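Local coordinates for protein Tetur07g02040 (Tetranychus urticae, PDB 6BDJ) that is probably an intradiol ring-cleavage dioxygenase that binds ferric iron and inserts both atoms of molecular oxygen into aromatic diol substrates, at residues L136-Y141 against P146-R151; D59-R64 against P90-I95; E48-R53 against G82-I87. One frame throughout, in Å; residues are numbered along the deposited sequence. Where two conformers were deposited one is given.

Interaction 1: residues L136-Y141 against P146-R151. With FE (Fe (III) ion), chain C.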
loop_
_atom_site.group_PDB
_atom_site.type_symbol
_atom_site.label_atom_id
_atom_site.label_comp_id
_atom_site.label_asym_id
_atom_site.label_seq_id
_atom_site.Cartn_x
_atom_site.Cartn_y
_atom_site.Cartn_z
ATOM N N LEU A 136 -5.662 -1.926 -8.459
ATOM C CA LEU A 136 -4.930 -1.924 -9.708
ATOM C C LEU A 136 -3.453 -1.901 -9.380
ATOM O O LEU A 136 -3.054 -1.444 -8.310
ATOM C CB LEU A 136 -5.291 -0.679 -10.520
ATOM C CG LEU A 136 -6.770 -0.456 -10.889
ATOM C CD1 LEU A 136 -6.897 0.888 -11.591
ATOM C CD2 LEU A 136 -7.325 -1.575 -11.765
ATOM N N PHE A 137 -2.633 -2.349 -10.316
ATOM C CA PHE A 137 -1.217 -2.066 -10.217
ATOM C C PHE A 137 -1.029 -0.522 -10.149
ATOM O O PHE A 137 -1.599 0.202 -10.954
ATOM C CB PHE A 137 -0.446 -2.695 -11.367
ATOM C CG PHE A 137 1.033 -2.665 -11.156
ATOM C CD1 PHE A 137 1.756 -1.528 -11.481
ATOM C CD2 PHE A 137 1.699 -3.743 -10.582
ATOM C CE1 PHE A 137 3.120 -1.462 -11.257
ATOM C CE2 PHE A 137 3.066 -3.684 -10.344
ATOM C CZ PHE A 137 3.775 -2.539 -10.668
ATOM N N PRO A 138 -0.267 -0.023 -9.153
ATOM C CA PRO A 138 -0.154 1.412 -8.941
ATOM C C PRO A 138 0.683 2.083 -9.999
ATOM O O PRO A 138 1.610 1.470 -10.539
ATOM C CB PRO A 138 0.528 1.516 -7.582
ATOM C CG PRO A 138 1.391 0.317 -7.530
ATOM C CD PRO A 138 0.538 -0.764 -8.177
ATOM N N GLY A 139 0.353 3.334 -10.299
ATOM C CA GLY A 139 1.258 4.197 -11.045
ATOM C C GLY A 139 2.291 4.707 -10.054
ATOM O O GLY A 139 2.484 4.139 -8.975
ATOM N N HIS A 140 2.974 5.774 -10.402
ATOM C CA HIS A 140 3.883 6.361 -9.456
ATOM C C HIS A 140 4.128 7.771 -9.766
ATOM O O HIS A 140 3.996 8.248 -10.904
ATOM C CB HIS A 140 5.258 5.675 -9.487
ATOM C CG HIS A 140 5.845 5.549 -10.862
ATOM N ND1 HIS A 140 6.678 6.499 -11.409
ATOM C CD2 HIS A 140 5.689 4.590 -11.803
ATOM C CE1 HIS A 140 7.014 6.125 -12.631
ATOM N NE2 HIS A 140 6.435 4.966 -12.889
ATOM N N TYR A 141 4.716 8.422 -8.770
ATOM C CA TYR A 141 5.134 9.786 -8.825
ATOM C C TYR A 141 6.492 9.886 -9.494
ATOM O O TYR A 141 7.100 8.866 -9.841
ATOM C CB TYR A 141 5.298 10.235 -7.372
ATOM C CG TYR A 141 4.230 11.159 -6.897
ATOM C CD1 TYR A 141 2.913 10.776 -6.923
ATOM C CD2 TYR A 141 4.536 12.417 -6.417
ATOM C CE1 TYR A 141 1.919 11.612 -6.472
ATOM C CE2 TYR A 141 3.547 13.268 -5.975
ATOM C CZ TYR A 141 2.234 12.855 -6.010
ATOM O OH TYR A 141 1.208 13.671 -5.583
ATOM N N PRO A 146 7.321 2.682 -7.784
ATOM C CA PRO A 146 5.898 2.336 -7.593
ATOM C C PRO A 146 5.686 1.598 -6.282
ATOM O O PRO A 146 6.496 0.767 -5.899
ATOM C CB PRO A 146 5.583 1.415 -8.782
ATOM C CG PRO A 146 6.618 1.716 -9.799
ATOM C CD PRO A 146 7.848 2.119 -9.035
ATOM N N HIS A 147 4.601 1.908 -5.603
ATOM C CA HIS A 147 4.290 1.282 -4.338
ATOM C C HIS A 147 2.859 1.475 -3.948
ATOM O O HIS A 147 2.169 2.343 -4.496
ATOM C CB HIS A 147 5.115 1.926 -3.248
ATOM C CG HIS A 147 4.895 3.393 -3.138
ATOM N ND1 HIS A 147 5.524 4.298 -3.963
ATOM C CD2 HIS A 147 4.091 4.116 -2.327
ATOM C CE1 HIS A 147 5.160 5.525 -3.630
ATOM N NE2 HIS A 147 4.242 5.442 -2.680
ATOM N N ILE A 148 2.443 0.684 -2.959
ATOM C CA ILE A 148 1.158 0.836 -2.304
ATOM C C ILE A 148 1.432 1.040 -0.831
ATOM O O ILE A 148 2.182 0.254 -0.214
ATOM C CB ILE A 148 0.298 -0.423 -2.470
ATOM C CG1 ILE A 148 -0.055 -0.639 -3.953
ATOM C CG2 ILE A 148 -1.001 -0.316 -1.645
ATOM C CD1 ILE A 148 -0.712 -1.978 -4.282
ATOM N N HIS A 149 0.819 2.058 -0.249
ATOM C CA HIS A 149 0.909 2.252 1.175
ATOM C C HIS A 149 -0.065 1.409 1.938
ATOM O O HIS A 149 -1.130 1.068 1.415
ATOM C CB HIS A 149 0.552 3.652 1.541
ATOM C CG HIS A 149 1.462 4.677 1.007
ATOM N ND1 HIS A 149 2.493 5.214 1.762
ATOM C CD2 HIS A 149 1.479 5.309 -0.181
ATOM C CE1 HIS A 149 3.105 6.138 1.047
ATOM N NE2 HIS A 149 2.508 6.210 -0.131
ATOM N N TYR A 150 0.253 1.180 3.213
ATOM C CA TYR A 150 -0.637 0.470 4.118
ATOM C C TYR A 150 -0.394 0.923 5.546
ATOM O O TYR A 150 0.730 1.285 5.918
ATOM C CB TYR A 150 -0.501 -1.053 3.989
ATOM C CG TYR A 150 0.732 -1.632 4.634
ATOM C CD1 TYR A 150 1.928 -1.733 3.935
ATOM C CD2 TYR A 150 0.702 -2.091 5.936
ATOM C CE1 TYR A 150 3.069 -2.261 4.533
ATOM C CE2 TYR A 150 1.830 -2.606 6.546
ATOM C CZ TYR A 150 3.014 -2.692 5.843
ATOM O OH TYR A 150 4.127 -3.223 6.479
ATOM N N ARG A 151 -1.455 0.909 6.332
ATOM C CA ARG A 151 -1.414 1.295 7.717
ATOM C C ARG A 151 -2.377 0.412 8.471
ATOM O O ARG A 151 -3.489 0.160 8.001
ATOM C CB ARG A 151 -1.800 2.760 7.841
ATOM C CG ARG A 151 -2.178 3.224 9.226
ATOM C CD ARG A 151 -2.080 4.748 9.296
ATOM N NE ARG A 151 -2.828 5.260 10.425
ATOM C CZ ARG A 151 -2.772 6.487 10.950
ATOM N NH1 ARG A 151 -1.937 7.423 10.499
ATOM N NH2 ARG A 151 -3.573 6.778 11.982
HETATM FE FE FE C . 2.951 7.450 -2.063
HETATM O O HOH W 1 2.842 9.180 -0.763
#
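His140 ND1 donates to Tyr141 O over 2.9 Å at an N-H...O angle of 164°, and this bond helps to fix the rotation of an imidazole that rests against Pro146. The acceptor lies almost in the imidazole plane, although the nitrogen approaches tilted from the plane of the carbonyl. His140 CD2 meets Pro146 CG at 3.6 Å; the two side chains run side by side and point the same way. Two residues earlier, Pro138 packs against the chain that leads into strand 148-154: its CB approaches His147 O to 3.6 Å, and its CG meets Ile148 CG1 at 4.0 Å, the two side chains crossing at about a right angle.

The same chain carries two of the iron ligands. His147 NE2 binds the ferric ion at 2.5 Å, and His149 NE2 at 2.3 Å; a water and Tyr96 supply further ligands. The imidazole of His147 gets there with CG placed between its backbone N and carbonyl carbon (chi1 58°), and His149 CD2 lies in its plane at the edge. Thr145 O accepts from His147 ND1, a second-shell bond that orients the ring, while Trp88 stacks on His149. Tyr141, known as an iron ligand in this protein, stands away from the metal in the conformer described. Two histidines with Tyr96, and Tyr141 as second tyrosine ligand, are the two-His, two-Tyr ferric site of intradiol dioxygenases. Contacts through carbons of Pro138 and His140 probably help to place residues 146-148, while His147 makes its directional bonds elsewhere, to Thr145 O and iron.

Interaction 2: residues D59-R64 against P90-I95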
loop_
_atom_site.group_PDB
_atom_site.type_symbol
_atom_site.label_atom_id
_atom_site.label_comp_id
_atom_site.label_asym_id
_atom_site.label_seq_id
_atom_site.Cartn_x
_atom_site.Cartn_y
_atom_site.Cartn_z
ATOM N N ASP A 59 -13.493 4.377 -10.737
ATOM C CA ASP A 59 -13.390 4.674 -12.162
ATOM C C ASP A 59 -11.967 4.592 -12.711
ATOM O O ASP A 59 -11.751 4.911 -13.871
ATOM C CB ASP A 59 -13.927 6.095 -12.444
ATOM C CG ASP A 59 -13.209 7.165 -11.639
ATOM O OD1 ASP A 59 -12.493 6.804 -10.682
ATOM O OD2 ASP A 59 -13.376 8.375 -11.907
ATOM N N ARG A 60 -10.998 4.155 -11.910
ATOM C CA ARG A 60 -9.624 4.178 -12.346
ATOM C C ARG A 60 -9.350 3.067 -13.344
ATOM O O ARG A 60 -9.952 2.002 -13.293
ATOM C CB ARG A 60 -8.687 4.036 -11.162
ATOM C CG ARG A 60 -8.793 5.177 -10.169
ATOM C CD ARG A 60 -8.421 6.504 -10.784
ATOM N NE ARG A 60 -9.577 7.356 -11.091
ATOM C CZ ARG A 60 -9.514 8.601 -11.589
ATOM N NH1 ARG A 60 -8.356 9.150 -11.905
ATOM N NH2 ARG A 60 -10.633 9.288 -11.824
ATOM N N ILE A 61 -8.416 3.339 -14.238
ATOM C CA ILE A 61 -8.081 2.434 -15.327
ATOM C C ILE A 61 -6.691 1.885 -15.058
ATOM O O ILE A 61 -5.812 2.615 -14.628
ATOM C CB ILE A 61 -8.154 3.152 -16.701
ATOM C CG1 ILE A 61 -7.665 2.273 -17.853
ATOM C CG2 ILE A 61 -7.410 4.483 -16.699
ATOM C CD1 ILE A 61 -8.478 1.015 -18.060
ATOM N N GLY A 62 -6.502 0.597 -15.314
ATOM C CA GLY A 62 -5.190 -0.018 -15.207
ATOM C C GLY A 62 -5.321 -1.519 -15.279
ATOM O O GLY A 62 -6.287 -2.027 -15.874
ATOM N N ILE A 63 -4.358 -2.218 -14.686
ATOM C CA ILE A 63 -4.359 -3.671 -14.711
ATOM C C ILE A 63 -4.761 -4.153 -13.334
ATOM O O ILE A 63 -4.184 -3.758 -12.326
ATOM C CB ILE A 63 -3.012 -4.262 -15.170
ATOM C CG1 ILE A 63 -2.827 -3.937 -16.663
ATOM C CG2 ILE A 63 -3.004 -5.776 -14.968
ATOM C CD1 ILE A 63 -1.453 -4.198 -17.250
ATOM N N ARG A 64 -5.747 -5.033 -13.316
ATOM C CA ARG A 64 -6.324 -5.517 -12.084
ATOM C C ARG A 64 -5.308 -6.298 -11.263
ATOM O O ARG A 64 -4.586 -7.137 -11.809
ATOM C CB ARG A 64 -7.567 -6.349 -12.393
ATOM C CG ARG A 64 -8.792 -5.472 -12.632
ATOM C CD ARG A 64 -9.397 -4.996 -11.313
ATOM N NE ARG A 64 -9.903 -6.157 -10.569
ATOM C CZ ARG A 64 -9.375 -6.713 -9.470
ATOM N NH1 ARG A 64 -9.951 -7.801 -8.973
ATOM N NH2 ARG A 64 -8.302 -6.217 -8.848
ATOM N N PRO A 90 -1.521 5.593 -5.641
ATOM C CA PRO A 90 -1.905 6.458 -6.764
ATOM C C PRO A 90 -2.447 5.706 -7.956
ATOM O O PRO A 90 -2.124 4.523 -8.147
ATOM C CB PRO A 90 -0.595 7.110 -7.143
ATOM C CG PRO A 90 0.450 6.114 -6.781
ATOM C CD PRO A 90 -0.088 5.246 -5.686
ATOM N N ASP A 91 -3.232 6.393 -8.783
ATOM C CA ASP A 91 -3.683 5.817 -10.057
ATOM C C ASP A 91 -2.540 5.697 -11.066
ATOM O O ASP A 91 -1.413 6.114 -10.783
ATOM C CB ASP A 91 -4.927 6.554 -10.608
ATOM C CG ASP A 91 -4.625 7.849 -11.335
ATOM O OD1 ASP A 91 -3.464 8.206 -11.576
ATOM O OD2 ASP A 91 -5.594 8.512 -11.719
ATOM N N TYR A 92 -2.819 5.147 -12.246
ATOM C CA TYR A 92 -1.789 4.902 -13.248
ATOM C C TYR A 92 -0.913 6.098 -13.602
ATOM O O TYR A 92 0.240 5.903 -13.928
ATOM C CB TYR A 92 -2.387 4.310 -14.532
ATOM C CG TYR A 92 -2.934 5.332 -15.480
ATOM C CD1 TYR A 92 -2.103 5.948 -16.432
ATOM C CD2 TYR A 92 -4.270 5.724 -15.405
ATOM C CE1 TYR A 92 -2.600 6.889 -17.299
ATOM C CE2 TYR A 92 -4.781 6.672 -16.287
ATOM C CZ TYR A 92 -3.933 7.247 -17.221
ATOM O OH TYR A 92 -4.422 8.195 -18.059
ATOM N N SER A 93 -1.441 7.318 -13.538
ATOM C CA SER A 93 -0.649 8.515 -13.837
ATOM C C SER A 93 -0.077 9.206 -12.603
ATOM O O SER A 93 0.413 10.321 -12.677
ATOM C CB SER A 93 -1.539 9.490 -14.595
ATOM O OG SER A 93 -2.550 9.960 -13.745
ATOM N N GLY A 94 -0.161 8.543 -11.453
ATOM C CA GLY A 94 0.428 9.022 -10.213
ATOM C C GLY A 94 -0.365 9.963 -9.337
ATOM O O GLY A 94 0.242 10.662 -8.512
ATOM N N ILE A 95 -1.690 9.992 -9.516
ATOM C CA ILE A 95 -2.561 10.879 -8.756
ATOM C C ILE A 95 -3.164 10.137 -7.558
ATOM O O ILE A 95 -3.578 8.988 -7.682
ATOM C CB ILE A 95 -3.712 11.390 -9.645
ATOM C CG1 ILE A 95 -3.187 12.215 -10.829
ATOM C CG2 ILE A 95 -4.684 12.238 -8.850
ATOM C CD1 ILE A 95 -2.224 13.351 -10.487
#
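An Asx turn headed by Asp91, set within the type I beta turn Asp91-Gly94, provides the carboxylate that Arg60 grips. Asp91 divides its two oxygens between different tasks. OD1 turns to its own loop and accepts from Ser93 N, Ser93 OG and Ile95 N, the hydroxyl coming from the syn side at 2.9 Å between Ser93 OG and Asp91 OD1. OD2 faces the other segment, where Arg60 NH1 donates to it at 2.8 Å in a salt bridge, with an angle of 152°. Guanidinium and carboxylate planes are only 8° apart, and the nitrogen meets OD2 nearly along the C-O direction.

The arginine chain, bent at chi2 and chi3, carries its other edge back to Asp59, completing a salt-bridge network of Asp59, Arg60 and Asp91: Arg60 NE reaches Asp59 OD1 at 3.0 Å, and Arg60 NH2 reaches Asp59 OD2 at 2.9 Å, both from above that carboxylate plane. Arg116 also pairs with Asp59, and Phe118 makes a cation-pi contact with Arg60. Alongside, Ile61 CG2 touches Tyr92 CE2 at 3.4 Å, approaching the ring obliquely.

One guanidinium bridging two carboxylates is held against rotation at both ends, and the four donors at Asp91 would probably favour its ionised form.

Interaction 3: residues E48-R53 against G82-I87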
loop_
_atom_site.group_PDB
_atom_site.type_symbol
_atom_site.label_atom_id
_atom_site.label_comp_id
_atom_site.label_asym_id
_atom_site.label_seq_id
_atom_site.Cartn_x
_atom_site.Cartn_y
_atom_site.Cartn_z
ATOM N N GLU A 48 -7.660 9.432 6.891
ATOM C CA GLU A 48 -8.128 8.575 7.953
ATOM C C GLU A 48 -9.651 8.508 7.921
ATOM O O GLU A 48 -10.337 9.275 8.582
ATOM C CB GLU A 48 -7.613 9.052 9.304
ATOM C CG GLU A 48 -7.850 7.989 10.363
ATOM C CD GLU A 48 -7.184 8.258 11.713
ATOM O OE1 GLU A 48 -6.477 9.281 11.893
ATOM O OE2 GLU A 48 -7.385 7.398 12.590
ATOM N N GLU A 49 -10.156 7.585 7.121
ATOM C CA GLU A 49 -11.590 7.366 6.923
ATOM C C GLU A 49 -11.844 5.887 6.778
ATOM O O GLU A 49 -11.109 5.203 6.088
ATOM C CB GLU A 49 -12.082 8.089 5.658
ATOM C CG GLU A 49 -12.237 9.613 5.805
ATOM C CD GLU A 49 -12.544 10.301 4.476
ATOM O OE1 GLU A 49 -12.643 9.595 3.444
ATOM O OE2 GLU A 49 -12.639 11.555 4.436
ATOM N N ASP A 50 -12.916 5.419 7.420
ATOM C CA ASP A 50 -13.424 4.070 7.238
ATOM C C ASP A 50 -14.160 4.041 5.889
ATOM O O ASP A 50 -15.272 4.556 5.754
ATOM C CB ASP A 50 -14.394 3.683 8.369
ATOM C CG ASP A 50 -13.675 3.395 9.712
ATOM O OD1 ASP A 50 -12.445 3.607 9.818
ATOM O OD2 ASP A 50 -14.352 2.973 10.680
ATOM N N ILE A 51 -13.491 3.448 4.906
ATOM C CA ILE A 51 -14.065 3.129 3.627
ATOM C C ILE A 51 -13.853 1.643 3.477
ATOM O O ILE A 51 -12.892 1.185 2.850
ATOM C CB ILE A 51 -13.412 3.919 2.499
ATOM C CG1 ILE A 51 -13.498 5.412 2.817
ATOM C CG2 ILE A 51 -14.148 3.634 1.182
ATOM C CD1 ILE A 51 -12.685 6.289 1.874
ATOM N N ILE A 52 -14.738 0.899 4.112
ATOM C CA ILE A 52 -14.534 -0.501 4.317
ATOM C C ILE A 52 -15.126 -1.247 3.153
ATOM O O ILE A 52 -16.332 -1.420 3.079
ATOM C CB ILE A 52 -15.119 -0.981 5.646
ATOM C CG1 ILE A 52 -14.570 -0.138 6.806
ATOM C CG2 ILE A 52 -14.804 -2.475 5.863
ATOM C CD1 ILE A 52 -15.341 -0.299 8.113
ATOM N N ARG A 53 -14.248 -1.688 2.260
ATOM C CA ARG A 53 -14.636 -2.358 1.020
ATOM C C ARG A 53 -13.439 -3.086 0.474
ATOM O O ARG A 53 -12.286 -2.663 0.697
ATOM C CB ARG A 53 -15.046 -1.330 -0.039
ATOM C CG ARG A 53 -13.903 -0.429 -0.480
ATOM C CD ARG A 53 -14.362 0.701 -1.332
ATOM N NE ARG A 53 -13.361 1.763 -1.475
ATOM C CZ ARG A 53 -13.487 2.776 -2.326
ATOM N NH1 ARG A 53 -14.569 2.850 -3.102
ATOM N NH2 ARG A 53 -12.571 3.732 -2.381
ATOM N N GLY A 82 -9.235 -9.094 13.705
ATOM C CA GLY A 82 -9.833 -7.783 14.029
ATOM C C GLY A 82 -9.034 -6.524 13.720
ATOM O O GLY A 82 -9.500 -5.422 14.022
ATOM N N ALA A 83 -7.848 -6.663 13.126
ATOM C CA ALA A 83 -7.013 -5.499 12.802
ATOM C C ALA A 83 -7.566 -4.792 11.549
ATOM O O ALA A 83 -7.898 -5.455 10.559
ATOM C CB ALA A 83 -5.569 -5.924 12.555
ATOM N N LYS A 84 -7.682 -3.464 11.605
ATOM C CA LYS A 84 -8.089 -2.671 10.451
ATOM C C LYS A 84 -6.868 -2.421 9.586
ATOM O O LYS A 84 -5.884 -1.854 10.060
ATOM C CB LYS A 84 -8.703 -1.331 10.872
ATOM C CG LYS A 84 -10.207 -1.406 11.105
ATOM C CD LYS A 84 -10.710 -0.276 11.998
ATOM C CE LYS A 84 -10.606 1.072 11.309
ATOM N NZ LYS A 84 -11.500 2.070 11.954
ATOM N N VAL A 85 -6.928 -2.853 8.326
ATOM C CA VAL A 85 -5.853 -2.569 7.362
ATOM C C VAL A 85 -6.344 -1.547 6.362
ATOM O O VAL A 85 -7.340 -1.788 5.686
ATOM C CB VAL A 85 -5.470 -3.810 6.570
ATOM C CG1 VAL A 85 -4.333 -3.493 5.599
ATOM C CG2 VAL A 85 -5.100 -4.944 7.518
ATOM N N TYR A 86 -5.637 -0.427 6.286
ATOM C CA TYR A 86 -5.848 0.553 5.261
ATOM C C TYR A 86 -4.809 0.442 4.166
ATOM O O TYR A 86 -3.631 0.314 4.448
ATOM C CB TYR A 86 -5.694 1.948 5.831
ATOM C CG TYR A 86 -6.622 2.343 6.944
ATOM C CD1 TYR A 86 -6.432 1.843 8.233
ATOM C CD2 TYR A 86 -7.673 3.249 6.738
ATOM C CE1 TYR A 86 -7.248 2.220 9.282
ATOM C CE2 TYR A 86 -8.510 3.627 7.792
ATOM C CZ TYR A 86 -8.275 3.110 9.066
ATOM O OH TYR A 86 -9.034 3.471 10.157
ATOM N N ILE A 87 -5.218 0.537 2.911
ATOM C CA ILE A 87 -4.276 0.810 1.830
ATOM C C ILE A 87 -4.674 2.044 1.066
ATOM O O ILE A 87 -5.833 2.455 1.062
ATOM C CB ILE A 87 -4.082 -0.385 0.884
ATOM C CG1 ILE A 87 -5.381 -0.772 0.169
ATOM C CG2 ILE A 87 -3.615 -1.600 1.687
ATOM C CD1 ILE A 87 -5.119 -1.778 -0.940
#
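The loop 48-53 passes the strand 84-87 without pairing to it: the nearest CA atoms, those of Asp50 and Tyr86, are 8.6 Å apart, so side chains span the gap. Lys84 and Tyr86, two residues apart on the strand, both reach the loop. Lys84 NZ donates to Asp50 OD1 at 2.8 Å, approaching on the syn side and 22° out of the carboxylate plane, which makes this the firm half of the salt bridge; the bond from Lys84 NZ to Asp50 OD2, 3.3 Å, is weak. The two side chains cross at about a right angle, and the lysine achieves this through a bend at its third torsion (chi3 68°) that swings the ammonium toward the aspartate.

Tyr86 meets the loop one residue earlier, at Glu49, presenting its ring edge to the backbone: Glu49 O lies near the ring plane, 3.5 Å from Tyr86 CE2. The Glu49 carboxylate itself pairs with Arg117. Phe46 packs edge-to-face with Tyr86, and Thr122 of the adjoining strand touches both Lys84 and Tyr86. A methionine in place of Lys84 would probably leave the Asp50 carboxylate without its countercharge and the loop less firmly tethered to the strand.

Ile51 and Arg53 also make backbone hydrogen bonds to Thr122. The arrangement is that of an N-terminal loop held by side chains to strand 84-88 and by backbone bonds to strand 120-124 of the dioxygenase sheet.

From the N terminus, loop 48-53 comes first and 59-64 follows; their partners, 82-87 and 90-95, come in the same order, so interactions 3 and 2 cross. Each closes a long loop that includes strand 64-73. Interaction 1 follows in series and closes only a short loop, between strands 130-136 and 148-154. It touches both others: Phe137 N, 2.9 Å from Ile63 O, probably bonds to interaction 2, and Arg151 O lies 2.8 Å from Tyr86 N, where strands 148-154 and 84-88 are neighbours. Interaction 3 ties an N-terminal loop to the sheet, interaction 2 joins two loops, and interaction 1 packs the loop after strand 130-136 on the iron-bearing segment.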